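Local coordinates for cephalosporin acylase (Bacillus halodurans, PDB 2NLZ), which probably hydrolyses amide bonds, such as that of a cephalosporin side chain, as an N-terminal-nucleophile enzyme of the gamma-glutamyltranspeptidase family, at residues D[92-97]-D[236-241]; D[118-123]-D[392-397]; D[165-170]-D[181-186]; D[230-235]-D[383-388]. The protein carries 1 engineered substitution. All coordinates share one frame; numbering follows the deposited sequence.

Contact 1 of 4, residues D[92-97]-D[236-241]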
# COMPACT_ATOMS: atom_id res chain seq x y z
N PRO D 92 18.64 -22.96 -41.94
CA PRO D 92 19.18 -24.04 -42.77
C PRO D 92 19.08 -23.74 -44.26
O PRO D 92 18.12 -23.09 -44.70
CB PRO D 92 18.28 -25.22 -42.42
CG PRO D 92 17.84 -24.95 -41.05
CD PRO D 92 17.65 -23.46 -40.97
N MET D 93 20.06 -24.21 -45.02
CA MET D 93 20.16 -23.87 -46.43
C MET D 93 19.10 -24.58 -47.27
O MET D 93 18.79 -24.16 -48.39
CB MET D 93 21.56 -24.18 -46.95
CG MET D 93 22.02 -23.27 -48.08
SD MET D 93 22.19 -21.55 -47.59
CE MET D 93 23.74 -21.60 -46.68
N SER D 94 18.53 -25.64 -46.71
CA SER D 94 17.42 -26.33 -47.35
C SER D 94 16.03 -25.81 -46.93
O SER D 94 15.01 -26.25 -47.46
CB SER D 94 17.53 -27.85 -47.13
OG SER D 94 17.74 -28.16 -45.76
N LEU D 95 16.00 -24.87 -45.98
CA LEU D 95 14.74 -24.32 -45.47
C LEU D 95 14.29 -23.13 -46.31
O LEU D 95 14.77 -22.01 -46.13
CB LEU D 95 14.87 -23.90 -44.01
CG LEU D 95 13.78 -24.22 -42.97
CD1 LEU D 95 13.88 -23.26 -41.79
CD2 LEU D 95 12.37 -24.22 -43.54
N THR D 96 13.36 -23.38 -47.23
CA THR D 96 12.83 -22.33 -48.09
C THR D 96 11.36 -22.12 -47.80
O THR D 96 10.72 -22.94 -47.13
CB THR D 96 13.01 -22.66 -49.59
OG1 THR D 96 12.35 -23.89 -49.91
CG2 THR D 96 14.48 -22.75 -49.96
N MET D 97 10.82 -21.02 -48.32
CA MET D 97 9.43 -20.65 -48.12
C MET D 97 8.49 -21.65 -48.77
O MET D 97 7.47 -22.00 -48.20
CB MET D 97 9.17 -19.27 -48.70
CG MET D 97 8.35 -18.36 -47.82
SD MET D 97 8.10 -16.73 -48.56
CE MET D 97 9.75 -16.30 -49.13
N GLY D 236 13.61 -35.88 -40.64
CA GLY D 236 13.19 -34.96 -41.69
C GLY D 236 13.43 -33.49 -41.40
O GLY D 236 12.63 -32.64 -41.78
N GLY D 237 14.54 -33.19 -40.74
CA GLY D 237 14.90 -31.80 -40.45
C GLY D 237 15.61 -31.15 -41.63
O GLY D 237 15.87 -31.80 -42.64
N TYR D 238 15.92 -29.87 -41.49
CA TYR D 238 16.59 -29.13 -42.56
C TYR D 238 18.03 -28.78 -42.18
O TYR D 238 18.84 -28.41 -43.03
CB TYR D 238 15.80 -27.87 -42.93
CG TYR D 238 14.45 -28.16 -43.54
CD1 TYR D 238 14.30 -28.37 -44.91
CD2 TYR D 238 13.31 -28.24 -42.74
CE1 TYR D 238 13.06 -28.65 -45.46
CE2 TYR D 238 12.07 -28.52 -43.28
CZ TYR D 238 11.94 -28.72 -44.64
OH TYR D 238 10.70 -29.00 -45.18
N LEU D 239 18.32 -28.93 -40.89
CA LEU D 239 19.63 -28.63 -40.33
C LEU D 239 20.68 -29.67 -40.73
O LEU D 239 20.54 -30.86 -40.44
CB LEU D 239 19.50 -28.55 -38.81
CG LEU D 239 20.28 -27.48 -38.04
CD1 LEU D 239 21.38 -28.08 -37.21
CD2 LEU D 239 20.82 -26.44 -38.98
N THR D 240 21.74 -29.23 -41.40
CA THR D 240 22.79 -30.13 -41.86
C THR D 240 24.14 -29.84 -41.21
O THR D 240 24.29 -28.82 -40.53
CB THR D 240 22.97 -30.07 -43.40
OG1 THR D 240 23.44 -28.77 -43.78
CG2 THR D 240 21.65 -30.38 -44.12
N LYS D 241 25.10 -30.74 -41.44
CA LYS D 241 26.50 -30.54 -41.05
C LYS D 241 27.00 -29.22 -41.59
O LYS D 241 27.59 -28.43 -40.85
CB LYS D 241 27.38 -31.63 -41.66
CG LYS D 241 27.46 -32.94 -40.92
CD LYS D 241 28.31 -33.91 -41.72
CE LYS D 241 27.97 -35.36 -41.41
NZ LYS D 241 28.58 -36.29 -42.40
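The phenol ring of Y238 has L95 over one of its faces and S94 at its rim. The methyl CD2 of L95 stands 4.2 Å above the plane of the Y238 ring, displaced from the centre toward the rim, and the two side chains cross at about a right angle. Nearer the root of the ring, CG of L95 lies 4.0 Å from CG of Y238, so the leucine meets the base of the ring with its branch point as well. In the plane of the ring, at its edge, sits CB of S94, while the carbonyl O of S94 approaches CD1 of Y238 obliquely at 3.4 Å. The ring is directed here by its first torsion (chi1 -65°), which sets CG beside the backbone N. Residues 92-95 form a type I beta turn, closed by a bond from N of L95 to O of P92. That turn brings P92, S94 and L95 to bear on one tyrosine. Each loop then runs into a helix: T96 and T240 are N-caps, their OG1 atoms bonding to N of A99 and of D243 respectively. D243, in the helix that T240 caps, also accepts a hydrogen bond through OD1 from N of M93, fixing the turn a second time. Alongside the tyrosine, CB of P92 packs 3.7 Å from CB of Y238. The P92 and L239 side chains cross at about a right angle, CG of P92 lying 3.9 Å from CD2 of L239. L239 also touches I228 and F232 of helix 223-234.

Contact 2 of 4, residues D[118-123]-D[392-397]; sequences TVPGAP and IAMQNR
T118 and P120 meet M394, Q395 and R397 in a buried contact of mixed chemistry, where the lead-in to helix 122-133 passes the chain leaving strand 392-393. T118 and Q395 supply the polar half, P120 and M394 the apolar half. The carboxamide of Q395 reaches the neighbouring backbone with its nitrogen: NE2 donates a weak hydrogen bond to O of T118, 3.3 Å long but nearly straight at 167°. The same NE2 lies 2.9 Å from OG1 of T118 and 3.1 Å from O of V119, yet at angles too poor for hydrogen bonds. The glutamine arrives as a straight arm; CG is tucked between its own backbone N and carbonyl carbon (chi1 63°), and the chain is extended beyond. It crosses the threonine side chain at about a right angle. A second weak bond from NE2, to OD1 of D71, shares the amide between two acceptors. Strand 392-393 pairs antiparallel with strand 386-387 in a small two-stranded sheet, and the polypeptide beyond it passes across the loop before helix 122-133, so that a chain separation of nearly 270 residues is closed here. On the apolar side M394, bent at chi2 and chi3, curls its methyl CE to 3.6 Å from CG of P120. I228 and F232 of helix 223-234 also touch this methionine, whereas P120 continues onto F219 and L244. At the other end CB of R397 comes 3.6 Å from OG1 of T118, while its guanidinium turns away and bonds through NH1 to OG1 of T420.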
# COMPACT_ATOMS: atom_id res chain seq x y z
N THR D 118 16.95 -23.06 -36.24
CA THR D 118 18.06 -22.42 -36.96
C THR D 118 19.37 -22.82 -36.29
O THR D 118 19.35 -23.36 -35.18
CB THR D 118 17.91 -20.88 -36.97
OG1 THR D 118 17.98 -20.36 -35.63
CG2 THR D 118 16.61 -20.50 -37.60
N VAL D 119 20.52 -22.55 -36.92
CA VAL D 119 21.79 -22.96 -36.31
C VAL D 119 22.02 -22.25 -34.98
O VAL D 119 21.92 -21.02 -34.89
CB VAL D 119 23.06 -22.88 -37.26
CG1 VAL D 119 22.87 -23.77 -38.46
CG2 VAL D 119 23.37 -21.48 -37.71
N PRO D 120 22.25 -23.04 -33.91
CA PRO D 120 22.58 -22.51 -32.60
C PRO D 120 23.90 -21.76 -32.63
O PRO D 120 24.94 -22.37 -32.84
CB PRO D 120 22.73 -23.77 -31.74
CG PRO D 120 21.99 -24.81 -32.45
CD PRO D 120 22.17 -24.51 -33.89
N GLY D 121 23.85 -20.44 -32.43
CA GLY D 121 25.05 -19.62 -32.47
C GLY D 121 25.84 -19.40 -31.18
O GLY D 121 26.98 -18.92 -31.21
N ALA D 122 25.24 -19.76 -30.05
CA ALA D 122 25.81 -19.47 -28.73
C ALA D 122 27.15 -20.14 -28.42
O ALA D 122 28.07 -19.46 -27.96
CB ALA D 122 24.80 -19.72 -27.60
N PRO D 123 27.29 -21.46 -28.66
CA PRO D 123 28.60 -22.05 -28.37
C PRO D 123 29.76 -21.37 -29.12
O PRO D 123 30.82 -21.17 -28.54
CB PRO D 123 28.44 -23.50 -28.81
CG PRO D 123 26.99 -23.76 -28.71
CD PRO D 123 26.34 -22.49 -29.14
N ILE D 392 21.62 -31.17 -25.74
CA ILE D 392 21.53 -29.97 -26.55
C ILE D 392 20.06 -29.75 -26.89
O ILE D 392 19.50 -30.40 -27.77
CB ILE D 392 22.39 -30.05 -27.84
CG1 ILE D 392 23.85 -30.35 -27.49
CG2 ILE D 392 22.30 -28.74 -28.62
CD1 ILE D 392 24.72 -30.71 -28.68
N ALA D 393 19.42 -28.87 -26.14
CA ALA D 393 18.08 -28.46 -26.47
C ALA D 393 18.15 -27.41 -27.56
O ALA D 393 18.69 -26.31 -27.35
CB ALA D 393 17.38 -27.92 -25.25
N MET D 394 17.61 -27.74 -28.72
CA MET D 394 17.69 -26.86 -29.88
C MET D 394 16.66 -25.76 -29.81
O MET D 394 15.51 -25.99 -29.45
CB MET D 394 17.53 -27.66 -31.17
CG MET D 394 18.56 -28.76 -31.33
SD MET D 394 20.24 -28.15 -31.59
CE MET D 394 20.20 -27.81 -33.36
N GLN D 395 17.09 -24.55 -30.16
CA GLN D 395 16.21 -23.38 -30.20
C GLN D 395 15.11 -23.48 -31.25
O GLN D 395 15.20 -24.27 -32.20
CB GLN D 395 17.06 -22.13 -30.47
CG GLN D 395 17.78 -22.12 -31.81
CD GLN D 395 18.50 -20.82 -32.05
OE1 GLN D 395 18.29 -19.86 -31.33
NE2 GLN D 395 19.36 -20.79 -33.08
N ASN D 396 14.05 -22.69 -31.09
CA ASN D 396 13.03 -22.58 -32.14
C ASN D 396 12.97 -21.20 -32.79
O ASN D 396 11.92 -20.77 -33.26
CB ASN D 396 11.64 -23.05 -31.65
CG ASN D 396 10.96 -22.05 -30.72
OD1 ASN D 396 11.60 -21.41 -29.89
ND2 ASN D 396 9.66 -21.93 -30.86
N ARG D 397 14.12 -20.53 -32.85
CA ARG D 397 14.24 -19.16 -33.38
C ARG D 397 13.65 -18.89 -34.77
O ARG D 397 13.17 -17.80 -35.02
CB ARG D 397 15.71 -18.71 -33.35
CG ARG D 397 15.94 -17.26 -33.72
CD ARG D 397 15.11 -16.30 -32.89
NE ARG D 397 15.37 -16.42 -31.46
CZ ARG D 397 14.91 -15.58 -30.56
NH1 ARG D 397 14.15 -14.54 -30.94
NH2 ARG D 397 15.20 -15.76 -29.27

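Contact 3 of 4, residues D[165-170]-D[181-186]; sequences AAYDRV and PWFDTF. Engineered in segment 165-170: V170 (natural residue Phe).
F183 and W182 project from one helix as two broad aromatic bumps, received by the flank that A166, Y167 and V170 present on the other. The segment axes approach only to 12.2 Å and run roughly antiparallel, at 149°, so the backbones stay well apart and large rings span the interval. F183 enters edge first. Its CE1 lies 3.8 Å from CE2 of Y167, which sits in the plane of the F183 ring, and the two side chains cross at about a right angle. Also at this edge, CZ of F183 meets the carbonyl O of V170 at 3.7 Å. V170 is an engineered substitution for the natural phenylalanine, and the fine placement of its side chain is doubtful in the model. W182 occupies the adjoining hollow over the small A166: its CZ2 reaches 4.4 Å from CB of A166, while CZ3 lies at the edge of the Y167 ring. The indole is swung across by a first torsion that puts CG anti to the backbone N (chi1 -171°), and CE3 of W182 in turn stands 3.9 Å above a face of the F183 ring. Replacing F183 with an alanine is likely to open a gap between Y167 and the backbone of V170, and to deprive K171 of the ring with which it makes a cation-pi contact. Further edge-to-face packing of W182 on W174 and F381 extends the aromatic cluster. Such is an antiparallel helical hairpin, helix 157-173 and helix 180-186 joined by a short loop, whose facing sides meet largely through aromatic rings.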
# COMPACT_ATOMS: atom_id res chain seq x y z
N ALA D 165 5.15 -26.57 -16.05
CA ALA D 165 4.27 -26.02 -17.09
C ALA D 165 4.68 -26.54 -18.46
O ALA D 165 3.83 -26.88 -19.28
CB ALA D 165 4.30 -24.50 -17.07
N ALA D 166 5.99 -26.61 -18.69
CA ALA D 166 6.53 -27.13 -19.94
C ALA D 166 6.27 -28.62 -20.07
O ALA D 166 6.08 -29.10 -21.17
CB ALA D 166 8.01 -26.84 -20.05
N TYR D 167 6.27 -29.34 -18.95
CA TYR D 167 5.94 -30.76 -18.97
C TYR D 167 4.44 -31.00 -19.22
O TYR D 167 4.08 -31.72 -20.15
CB TYR D 167 6.39 -31.47 -17.68
CG TYR D 167 6.07 -32.96 -17.67
CD1 TYR D 167 5.00 -33.46 -16.94
CD2 TYR D 167 6.82 -33.85 -18.43
CE1 TYR D 167 4.69 -34.82 -16.95
CE2 TYR D 167 6.52 -35.22 -18.44
CZ TYR D 167 5.46 -35.69 -17.70
OH TYR D 167 5.17 -37.04 -17.71
N ASP D 168 3.59 -30.37 -18.40
CA ASP D 168 2.13 -30.59 -18.41
C ASP D 168 1.46 -30.25 -19.73
O ASP D 168 0.56 -30.97 -20.18
CB ASP D 168 1.45 -29.81 -17.28
CG ASP D 168 1.62 -30.45 -15.91
OD1 ASP D 168 1.94 -31.66 -15.84
OD2 ASP D 168 1.42 -29.74 -14.90
N ARG D 169 1.90 -29.16 -20.35
CA ARG D 169 1.35 -28.74 -21.63
C ARG D 169 1.82 -29.68 -22.75
O ARG D 169 1.10 -29.96 -23.71
CB ARG D 169 1.76 -27.30 -21.95
CG ARG D 169 1.53 -26.89 -23.40
CD ARG D 169 0.98 -25.48 -23.53
NE ARG D 169 1.98 -24.54 -24.02
CZ ARG D 169 2.29 -24.37 -25.30
NH1 ARG D 169 1.68 -25.08 -26.25
NH2 ARG D 169 3.21 -23.49 -25.65
N VAL D 170 3.03 -30.19 -22.57
CA VAL D 170 3.77 -30.81 -23.65
C VAL D 170 3.73 -32.36 -23.63
O VAL D 170 4.00 -33.00 -24.65
CB VAL D 170 5.22 -30.24 -23.65
CG1 VAL D 170 6.25 -31.30 -23.96
CG2 VAL D 170 5.34 -28.95 -24.50
N PRO D 181 13.92 -37.58 -26.58
CA PRO D 181 15.12 -37.24 -25.81
C PRO D 181 14.92 -36.07 -24.86
O PRO D 181 15.62 -35.99 -23.85
CB PRO D 181 16.14 -36.88 -26.90
CG PRO D 181 15.66 -37.57 -28.11
CD PRO D 181 14.18 -37.44 -28.03
N TRP D 182 13.98 -35.18 -25.17
CA TRP D 182 13.59 -34.11 -24.25
C TRP D 182 13.02 -34.66 -22.95
O TRP D 182 13.37 -34.20 -21.87
CB TRP D 182 12.56 -33.18 -24.90
CG TRP D 182 12.28 -31.94 -24.09
CD1 TRP D 182 12.84 -30.71 -24.26
CD2 TRP D 182 11.36 -31.81 -22.99
NE1 TRP D 182 12.34 -29.82 -23.34
CE2 TRP D 182 11.43 -30.47 -22.55
CE3 TRP D 182 10.49 -32.69 -22.34
CZ2 TRP D 182 10.67 -30.00 -21.48
CZ3 TRP D 182 9.73 -32.22 -21.28
CH2 TRP D 182 9.83 -30.89 -20.86
N PHE D 183 12.13 -35.63 -23.07
CA PHE D 183 11.58 -36.29 -21.89
C PHE D 183 12.65 -37.10 -21.15
O PHE D 183 12.61 -37.20 -19.94
CB PHE D 183 10.40 -37.19 -22.27
CG PHE D 183 9.18 -36.44 -22.71
CD1 PHE D 183 8.31 -35.90 -21.77
CD2 PHE D 183 8.89 -36.28 -24.06
CE1 PHE D 183 7.18 -35.20 -22.18
CE2 PHE D 183 7.76 -35.58 -24.47
CZ PHE D 183 6.91 -35.04 -23.53
N ASP D 184 13.60 -37.68 -21.89
CA ASP D 184 14.66 -38.46 -21.26
C ASP D 184 15.63 -37.56 -20.49
O ASP D 184 16.10 -37.93 -19.41
CB ASP D 184 15.42 -39.28 -22.31
CG ASP D 184 14.57 -40.40 -22.90
OD1 ASP D 184 13.57 -40.80 -22.27
OD2 ASP D 184 14.93 -40.87 -23.99
N THR D 185 15.90 -36.37 -21.04
CA THR D 185 16.82 -35.40 -20.48
C THR D 185 16.21 -34.53 -19.37
O THR D 185 16.80 -34.37 -18.31
CB THR D 185 17.36 -34.47 -21.58
OG1 THR D 185 17.97 -35.26 -22.60
CG2 THR D 185 18.38 -33.47 -21.03
N PHE D 186 15.03 -33.96 -19.64
CA PHE D 186 14.46 -32.95 -18.74
C PHE D 186 13.33 -33.46 -17.85
O PHE D 186 12.92 -32.76 -16.91
CB PHE D 186 13.99 -31.74 -19.54
CG PHE D 186 15.08 -31.05 -20.28
CD1 PHE D 186 16.14 -30.49 -19.60
CD2 PHE D 186 15.05 -30.96 -21.66
CE1 PHE D 186 17.15 -29.85 -20.27
CE2 PHE D 186 16.06 -30.33 -22.35
CZ PHE D 186 17.12 -29.77 -21.65

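Contact 4 of 4, residues D[230-235]-D[383-388]; sequences AFFDKH and SGVVVP
S383 opens the second segment with an ST turn, its OG accepting from N of V385, whose side chain is the first to meet F231 and F232. The turn leads into the short, weakly bonded strand 386-387, which pairs antiparallel with strand 392-393 and lies against helix 223-234. V385 points its CB at the helix and, with CG1 anti to the backbone N (chi1 -178°), turns that methyl so that it touches both phenyl rings: CG1 lies 3.8 Å from CE2 of F231, at the edge and near the ring plane, and 3.7 Å from CE2 of F232. V386 faces the other way, onto W182, T185 and F186 of helix 180-186, and its carbonyl O approaches the F231 ring only obliquely. V387 touches more loosely, CG1 standing 4.4 Å from CB of F231. P388 closes the walk by setting CD over a face of F231 in a CH-pi contact, 3.7 Å from the ring centroid and 25° off the normal. The phenyl thus has P388 CD on one face and H235 ND1 on the other, the latter toward the rim. A serine in place of F231 would probably leave P388 without its aromatic partner and V385 in touch with F232 alone among these rings. The imidazole itself is held by the helix end it follows: ND1 of H235 donates to O of F231 over 3.1 Å, in the carbonyl plane and within 2° of its own ring plane.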
# COMPACT_ATOMS: atom_id res chain seq x y z
N ALA D 230 22.84 -36.03 -37.75
CA ALA D 230 22.29 -37.37 -37.89
C ALA D 230 20.87 -37.46 -37.34
O ALA D 230 20.01 -38.10 -37.93
CB ALA D 230 23.19 -38.40 -37.21
N PHE D 231 20.64 -36.80 -36.21
CA PHE D 231 19.32 -36.82 -35.57
C PHE D 231 18.27 -36.05 -36.38
O PHE D 231 17.10 -36.44 -36.44
CB PHE D 231 19.40 -36.29 -34.14
CG PHE D 231 18.11 -36.46 -33.37
CD1 PHE D 231 17.73 -37.71 -32.89
CD2 PHE D 231 17.29 -35.37 -33.13
CE1 PHE D 231 16.55 -37.87 -32.18
CE2 PHE D 231 16.11 -35.53 -32.43
CZ PHE D 231 15.74 -36.79 -31.95
N PHE D 232 18.70 -34.95 -37.00
CA PHE D 232 17.82 -34.14 -37.84
C PHE D 232 17.49 -34.83 -39.16
O PHE D 232 16.35 -34.79 -39.62
CB PHE D 232 18.43 -32.75 -38.08
CG PHE D 232 18.09 -31.76 -37.02
CD1 PHE D 232 17.14 -30.77 -37.26
CD2 PHE D 232 18.68 -31.82 -35.77
CE1 PHE D 232 16.80 -29.85 -36.27
CE2 PHE D 232 18.35 -30.91 -34.77
CZ PHE D 232 17.41 -29.92 -35.02
N ASP D 233 18.50 -35.47 -39.76
CA ASP D 233 18.32 -36.22 -41.00
C ASP D 233 17.39 -37.42 -40.79
O ASP D 233 16.65 -37.79 -41.69
CB ASP D 233 19.68 -36.68 -41.54
CG ASP D 233 19.59 -37.24 -42.94
OD1 ASP D 233 19.67 -36.46 -43.91
OD2 ASP D 233 19.46 -38.47 -43.07
N LYS D 234 17.43 -37.99 -39.58
CA LYS D 234 16.60 -39.14 -39.23
C LYS D 234 15.13 -38.76 -39.01
O LYS D 234 14.24 -39.62 -39.09
CB LYS D 234 17.16 -39.81 -37.98
CG LYS D 234 16.67 -41.23 -37.72
CD LYS D 234 17.32 -41.85 -36.48
CE LYS D 234 18.80 -42.13 -36.71
NZ LYS D 234 19.45 -42.66 -35.48
N HIS D 235 14.87 -37.48 -38.75
CA HIS D 235 13.51 -37.01 -38.49
C HIS D 235 13.04 -35.91 -39.44
O HIS D 235 12.17 -35.11 -39.08
CB HIS D 235 13.37 -36.55 -37.05
CG HIS D 235 13.42 -37.67 -36.05
ND1 HIS D 235 14.60 -38.07 -35.44
CD2 HIS D 235 12.45 -38.47 -35.56
CE1 HIS D 235 14.34 -39.07 -34.62
NE2 HIS D 235 13.05 -39.34 -34.68
N SER D 383 12.62 -25.70 -29.39
CA SER D 383 11.89 -26.50 -30.37
C SER D 383 11.38 -27.83 -29.81
O SER D 383 10.51 -28.45 -30.40
CB SER D 383 12.77 -26.76 -31.59
OG SER D 383 13.94 -27.49 -31.25
N GLY D 384 11.95 -28.26 -28.69
CA GLY D 384 11.67 -29.58 -28.15
C GLY D 384 12.59 -30.66 -28.69
O GLY D 384 12.64 -31.78 -28.15
N VAL D 385 13.32 -30.32 -29.74
CA VAL D 385 14.32 -31.21 -30.28
C VAL D 385 15.53 -31.18 -29.37
O VAL D 385 16.18 -30.15 -29.21
CB VAL D 385 14.72 -30.81 -31.70
CG1 VAL D 385 15.74 -31.80 -32.26
CG2 VAL D 385 13.50 -30.77 -32.58
N VAL D 386 15.80 -32.31 -28.75
CA VAL D 386 17.03 -32.48 -28.00
C VAL D 386 17.80 -33.60 -28.67
O VAL D 386 17.26 -34.70 -28.82
CB VAL D 386 16.76 -32.81 -26.52
CG1 VAL D 386 18.06 -33.04 -25.77
CG2 VAL D 386 15.96 -31.70 -25.86
N VAL D 387 19.02 -33.32 -29.10
CA VAL D 387 19.88 -34.33 -29.71
C VAL D 387 20.20 -35.32 -28.60
O VAL D 387 20.69 -34.93 -27.56
CB VAL D 387 21.16 -33.70 -30.32
CG1 VAL D 387 22.05 -34.77 -30.96
CG2 VAL D 387 20.79 -32.64 -31.34
N PRO D 388 19.88 -36.61 -28.82
CA PRO D 388 19.83 -37.61 -27.75
C PRO D 388 21.17 -37.80 -27.03
O PRO D 388 22.23 -37.81 -27.66
CB PRO D 388 19.43 -38.89 -28.49
CG PRO D 388 19.79 -38.65 -29.91
CD PRO D 388 19.53 -37.20 -30.12

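In the fold
All four are buried, but contact 2 lies deepest, its centre about 13 Å from the chain's, against 22 to 25 Å for the others; contact 4 has an exposed proline at its margin. Contact 2 has a clear, if weak, hydrogen bond across it, whereas contacts 3 and 4 rest on aromatic and aliphatic packing, and contact 1 joins two loops, each ending in the N-cap of a helix, around a tyrosine. Contacts 1 and 4 share helix 223-234 and its exit, linked by a probable hydrogen bond from G237 N to F232 O. Contacts 2 and 4 use the paired strands 392-393 and 386-387. V386 bridges contacts 3 and 4, and L239 touches V119 between contacts 1 and 2.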